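Local structure of PHD-type domain-containing protein (Chaetomium thermophilum, 6VHF) at residues A[22-25]-A[26-30]; A[124-127]-A[128-131]; A[148-151]-A[152-156]. The protein probably serves as the Cfp1 subunit of the H3K4 methyltransferase complex COMPASS, this C-terminal piece being its zinc-binding, RbBP5-interacting domain. One frame throughout, in Å; residues are numbered along the deposited sequence.

Interaction 1: residues A[22-25]-A[26-30]; sequences EQIA and LCRQM
I24 and R28, one helical turn apart, and Q23 and L26, three residues apart, carry a local contact within the long helix 4-46, part of the three-helix arrangement formed with helices 64-77 and 141-177. The alpha-helical i to i+4 ladder runs unbroken through it. L26 N donates to E22 O over 3.0 Å, with an N-H...O angle of 166°, and C27, R28 and Q29 repeat the pattern with the carbonyls of Q23, I24 and A25.

The side chains of I24 and the exposed R28 run alongside each other in the same direction. The branch of I24 that does the touching is CG2, which meets R28 NE at 3.8 Å and approaches the guanidinium obliquely, while I24 also packs against helix 141-177. R28 reaches it because its chain is extended from CG to NE, carrying the charged group lengthwise past the methyl. Nearer the backbone, R28 CG lies 3.3 Å from I24 O, the carbonyl that also accepts the R28 amide.

Q23 belongs to the buried side. Its CG stands anti to the backbone N (chi1 -171°), and a bend at chi2 (57°) turns the amide forward along the helix, beside L26. NE2 is hydrogen-bonded to S73 OG of helix 64-77, which ties down one end of the buried amide and limits its rotation. C27 is buried as well, its side chain packing on V149 of helix 141-177 and on S73. Q23, I24 and C27 thus face the neighbouring helices, whereas E22, A25, R28 and Q29 are exposed. At the amide of Q23 the neighbour from the next turn is aliphatic: the CD2 methyl of L26 rests 3.8 Å from OE1.

Interaction 2: residues A[124-127]-A[128-131]; sequences PRTA and GMCL
A type II beta turn from T126 to M129 reverses the chain, closed by M129 N donating to T126 O over 3.0 Å, with the donor 46° out of the carbonyl plane. At the third position of the turn, G128 takes a positive phi of 80°; any side chain at this position would run into the carbonyl O of A127, which explains the glycine.

M129 folds back over the first arm. Its CG is anti to the backbone N (chi1 -162°), and the bend at chi3 lays the terminal methyl CE 3.2 Å from R125 O and 3.9 Å from T126 CA. Beside the closing bond, M129 CB lies 3.0 Å from T126 O. L131 adds a looser aliphatic contact, its CD1 4.4 Å from T126 CB.

C130 follows directly and binds the zinc ion together with C57, C135 and H138, so the turn leads straight into the single zinc site. Backbone hydrogen bonds join C130 to G58 and Y59, and G128 to T61. The turn lies in the loop between helices 64-77 and 141-177, with T126 and M129 packed on A44 near the end of helix 4-46.

Interaction 3: residues A[148-151]-A[152-156]; sequences TVRH and DIREL
H151 and E155, one turn apart on helix 141-177, meet with the imidazole ring and the carboxylate turned 63° against each other. E155 comes over one face of the ring: its CG stands 3.9 Å from the ring centroid, 27° off the normal, a CH-pi contact displaced toward the rim. Beyond it the chain bends at chi2, which leaves OE2 3.2 Å from H151 NE2, though poorly angled for a hydrogen bond. With an alanine in place of E155, which has neither CG nor carboxylate, this ring face is likely to lose its CH-pi partner and the imidazole to turn more freely.

T148 and D152 behave differently, lying side by side and pointing the same way, with T148 CG2 3.9 Å from D152 OD2. Their polar ends are held elsewhere: D152 OD2 is hydrogen-bonded to ND1 of H70 on helix 64-77, and T148 OG1 to the carbonyl of L144 a turn earlier. The buried aspartate is thus fixed across a helix interface.

On the exposed side, R150 and R154 slant across one another with guanidinium planes 77° apart. R150 NH2 and R154 NH1 are 3.8 Å from each other, a like-charge pair that is likely to be mildly unfavourable unless solvent screens it.

Underneath, D152 N donates to T148 O over 2.8 Å, in the carbonyl plane, and the bond from R154 N to R150 O is weak at 3.3 Å. T148 and V149 touch helix 64-77. R150, H151 and R154 are exposed, V149, I153 and L156 pack against helix 4-46, and D152 is a buried polar residue bonded to helix 64-77, a division that marks an amphipathic helix in a helical bundle.

Along the chain the order is interaction 1, interaction 2, interaction 3. Interactions 1 and 3 lie on different long helices, 4-46 and 141-177, with centres 10 Å apart, and they touch: C27 CB meets I153 CG1 at 3.5 Å, and I24 and Q23 pack on L156. Helix 64-77 contacts both, so the two belong to one helical core. Interaction 2, in the loop packed on the far part of helix 4-46, has its centre 25 Å from that of interaction 1 and 28 Å from that of interaction 3. There the zinc ligands C57, C130, C135 and H138 tie together the loops at one end of the helices, consistent with a zinc finger that stabilises Cfp1 in COMPASS.

Interaction 1: residues A[22-25]-A[26-30]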
# COMPACT_ATOMS: atom_id res chain seq x y z
N GLU A 22 -7.71 -6.42 -2.88
CA GLU A 22 -6.43 -6.87 -3.40
C GLU A 22 -5.35 -5.80 -3.22
O GLU A 22 -4.19 -6.12 -2.91
CB GLU A 22 -6.58 -7.26 -4.87
CG GLU A 22 -7.38 -8.55 -5.07
CD GLU A 22 -8.13 -8.61 -6.40
OE1 GLU A 22 -9.11 -9.39 -6.48
OE2 GLU A 22 -7.75 -7.89 -7.36
N GLN A 23 -5.70 -4.53 -3.39
CA GLN A 23 -4.71 -3.49 -3.13
C GLN A 23 -4.31 -3.46 -1.65
O GLN A 23 -3.14 -3.20 -1.32
CB GLN A 23 -5.24 -2.12 -3.56
CG GLN A 23 -4.20 -0.99 -3.55
CD GLN A 23 -2.97 -1.28 -4.41
OE1 GLN A 23 -2.96 -2.19 -5.22
NE2 GLN A 23 -1.91 -0.50 -4.21
N ILE A 24 -5.25 -3.72 -0.74
CA ILE A 24 -4.91 -3.73 0.68
C ILE A 24 -3.97 -4.89 0.98
O ILE A 24 -3.00 -4.73 1.74
CB ILE A 24 -6.17 -3.78 1.54
CG1 ILE A 24 -6.83 -2.39 1.60
CG2 ILE A 24 -5.85 -4.30 2.93
CD1 ILE A 24 -8.23 -2.34 2.26
N ALA A 25 -4.24 -6.06 0.39
CA ALA A 25 -3.32 -7.19 0.51
C ALA A 25 -1.92 -6.82 0.03
O ALA A 25 -0.92 -7.12 0.71
CB ALA A 25 -3.85 -8.39 -0.29
N LEU A 26 -1.83 -6.17 -1.13
CA LEU A 26 -0.53 -5.71 -1.61
C LEU A 26 0.14 -4.82 -0.56
O LEU A 26 1.34 -4.97 -0.30
CB LEU A 26 -0.66 -4.96 -2.93
CG LEU A 26 0.62 -4.34 -3.49
CD1 LEU A 26 1.77 -5.36 -3.48
CD2 LEU A 26 0.43 -3.76 -4.88
N CYS A 27 -0.64 -3.94 0.08
CA CYS A 27 -0.12 -3.02 1.08
C CYS A 27 0.43 -3.76 2.30
O CYS A 27 1.47 -3.37 2.86
CB CYS A 27 -1.22 -2.04 1.51
SG CYS A 27 -1.52 -0.66 0.36
N ARG A 28 -0.26 -4.82 2.73
CA ARG A 28 0.24 -5.58 3.86
C ARG A 28 1.59 -6.21 3.53
O ARG A 28 2.47 -6.29 4.40
CB ARG A 28 -0.77 -6.65 4.28
CG ARG A 28 -2.13 -6.09 4.67
CD ARG A 28 -2.99 -7.03 5.53
NE ARG A 28 -4.33 -6.45 5.70
CZ ARG A 28 -4.66 -5.61 6.67
NH1 ARG A 28 -3.75 -5.26 7.57
NH2 ARG A 28 -5.90 -5.10 6.76
N GLN A 29 1.78 -6.64 2.29
CA GLN A 29 3.05 -7.19 1.84
C GLN A 29 4.12 -6.13 1.72
O GLN A 29 5.30 -6.42 1.94
CB GLN A 29 2.89 -7.90 0.51
CG GLN A 29 2.13 -9.19 0.61
CD GLN A 29 1.83 -9.77 -0.74
OE1 GLN A 29 0.72 -10.22 -1.00
NE2 GLN A 29 2.83 -9.77 -1.62
N MET A 30 3.75 -4.90 1.36
CA MET A 30 4.72 -3.81 1.44
C MET A 30 5.17 -3.62 2.89
O MET A 30 6.36 -3.37 3.15
CB MET A 30 4.14 -2.53 0.86
CG MET A 30 3.81 -2.60 -0.64
SD MET A 30 5.28 -2.91 -1.69
CE MET A 30 5.34 -4.70 -1.82

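Interaction 2: residues A[124-127]-A[128-131]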
# COMPACT_ATOMS: atom_id res chain seq x y z
N PRO A 124 26.40 -10.43 0.65
CA PRO A 124 24.95 -10.67 0.76
C PRO A 124 24.31 -9.95 1.92
O PRO A 124 23.10 -9.71 1.89
CB PRO A 124 24.86 -12.19 0.95
CG PRO A 124 26.19 -12.74 0.62
CD PRO A 124 27.19 -11.65 0.88
N ARG A 125 25.09 -9.59 2.95
CA ARG A 125 24.50 -8.91 4.09
C ARG A 125 24.10 -7.48 3.76
O ARG A 125 23.28 -6.90 4.49
CB ARG A 125 25.47 -8.91 5.28
CG ARG A 125 25.83 -10.31 5.79
CD ARG A 125 27.10 -10.28 6.68
NE ARG A 125 28.26 -9.77 5.95
CZ ARG A 125 29.49 -9.63 6.48
NH1 ARG A 125 29.73 -9.95 7.76
NH2 ARG A 125 30.48 -9.15 5.73
N THR A 126 24.66 -6.89 2.70
CA THR A 126 24.41 -5.50 2.35
C THR A 126 24.03 -5.31 0.89
O THR A 126 23.97 -4.17 0.42
CB THR A 126 25.63 -4.64 2.66
OG1 THR A 126 26.71 -5.05 1.80
CG2 THR A 126 26.05 -4.80 4.12
N ALA A 127 23.82 -6.39 0.14
CA ALA A 127 23.53 -6.26 -1.28
C ALA A 127 22.17 -5.62 -1.48
O ALA A 127 21.18 -6.04 -0.87
CB ALA A 127 23.57 -7.63 -1.96
N GLY A 128 22.11 -4.62 -2.35
CA GLY A 128 20.89 -3.87 -2.53
C GLY A 128 20.67 -2.81 -1.47
O GLY A 128 19.64 -2.12 -1.51
N MET A 129 21.60 -2.65 -0.54
CA MET A 129 21.41 -1.79 0.61
C MET A 129 22.16 -0.48 0.39
O MET A 129 23.27 -0.48 -0.15
CB MET A 129 21.89 -2.49 1.88
CG MET A 129 21.39 -1.91 3.18
SD MET A 129 22.15 -2.66 4.63
CE MET A 129 21.47 -4.32 4.65
N CYS A 130 21.55 0.63 0.80
CA CYS A 130 22.15 1.94 0.64
C CYS A 130 23.03 2.21 1.85
O CYS A 130 22.53 2.26 2.98
CB CYS A 130 21.10 3.03 0.51
SG CYS A 130 21.79 4.68 0.68
N LEU A 131 24.33 2.40 1.61
CA LEU A 131 25.30 2.54 2.69
C LEU A 131 25.66 4.00 2.97
O LEU A 131 26.64 4.26 3.68
CB LEU A 131 26.57 1.74 2.39
CG LEU A 131 26.52 0.20 2.43
CD1 LEU A 131 25.62 -0.31 3.57
CD2 LEU A 131 26.09 -0.36 1.08

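Interaction 3: residues A[148-151]-A[152-156]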
# COMPACT_ATOMS: atom_id res chain seq x y z
N THR A 148 3.05 5.76 5.40
CA THR A 148 2.31 5.86 4.14
C THR A 148 1.45 4.62 3.91
O THR A 148 0.26 4.73 3.59
CB THR A 148 3.27 6.04 2.98
OG1 THR A 148 4.13 7.15 3.23
CG2 THR A 148 2.48 6.28 1.70
N VAL A 149 2.05 3.43 4.04
CA VAL A 149 1.36 2.20 3.66
C VAL A 149 0.21 1.92 4.62
O VAL A 149 -0.91 1.64 4.19
CB VAL A 149 2.35 1.03 3.59
CG1 VAL A 149 1.61 -0.26 3.28
CG2 VAL A 149 3.39 1.29 2.50
N ARG A 150 0.46 2.03 5.93
CA ARG A 150 -0.65 1.93 6.87
C ARG A 150 -1.74 2.95 6.57
O ARG A 150 -2.93 2.68 6.77
CB ARG A 150 -0.16 2.09 8.31
CG ARG A 150 0.55 0.86 8.84
CD ARG A 150 1.01 1.04 10.28
NE ARG A 150 -0.09 1.31 11.19
CZ ARG A 150 -0.84 0.36 11.75
NH1 ARG A 150 -0.59 -0.92 11.47
NH2 ARG A 150 -1.83 0.67 12.58
N HIS A 151 -1.35 4.15 6.11
CA HIS A 151 -2.36 5.15 5.81
C HIS A 151 -3.19 4.74 4.60
O HIS A 151 -4.41 4.92 4.59
CB HIS A 151 -1.71 6.52 5.59
CG HIS A 151 -2.69 7.61 5.29
ND1 HIS A 151 -3.57 8.11 6.23
CD2 HIS A 151 -2.97 8.29 4.14
CE1 HIS A 151 -4.33 9.05 5.69
NE2 HIS A 151 -3.98 9.18 4.42
N ASP A 152 -2.53 4.15 3.59
CA ASP A 152 -3.24 3.71 2.40
C ASP A 152 -4.22 2.59 2.72
O ASP A 152 -5.32 2.54 2.13
CB ASP A 152 -2.23 3.27 1.34
CG ASP A 152 -1.42 4.45 0.77
OD1 ASP A 152 -1.82 5.63 0.97
OD2 ASP A 152 -0.39 4.20 0.10
N ILE A 153 -3.88 1.72 3.67
CA ILE A 153 -4.82 0.68 4.05
C ILE A 153 -6.09 1.31 4.60
O ILE A 153 -7.20 0.93 4.21
CB ILE A 153 -4.18 -0.30 5.04
CG1 ILE A 153 -2.99 -0.99 4.37
CG2 ILE A 153 -5.17 -1.36 5.48
CD1 ILE A 153 -2.34 -2.07 5.21
N ARG A 154 -5.95 2.32 5.46
CA ARG A 154 -7.13 2.95 6.04
C ARG A 154 -7.96 3.68 4.99
O ARG A 154 -9.20 3.64 5.01
CB ARG A 154 -6.72 3.92 7.15
CG ARG A 154 -6.12 3.29 8.40
CD ARG A 154 -5.57 4.42 9.29
NE ARG A 154 -5.55 4.12 10.72
CZ ARG A 154 -4.46 3.76 11.37
NH1 ARG A 154 -3.31 3.65 10.70
NH2 ARG A 154 -4.49 3.52 12.69
N GLU A 155 -7.28 4.35 4.05
CA GLU A 155 -8.00 5.03 2.98
C GLU A 155 -8.73 4.04 2.08
O GLU A 155 -9.92 4.22 1.77
CB GLU A 155 -7.02 5.89 2.18
CG GLU A 155 -6.45 7.05 2.96
CD GLU A 155 -7.50 8.10 3.35
OE1 GLU A 155 -8.63 8.07 2.79
OE2 GLU A 155 -7.19 8.98 4.17
N LEU A 156 -8.05 2.96 1.67
CA LEU A 156 -8.67 1.94 0.84
C LEU A 156 -9.85 1.28 1.55
O LEU A 156 -10.86 0.98 0.91
CB LEU A 156 -7.63 0.88 0.46
CG LEU A 156 -6.48 1.33 -0.42
CD1 LEU A 156 -5.27 0.37 -0.29
CD2 LEU A 156 -6.92 1.47 -1.85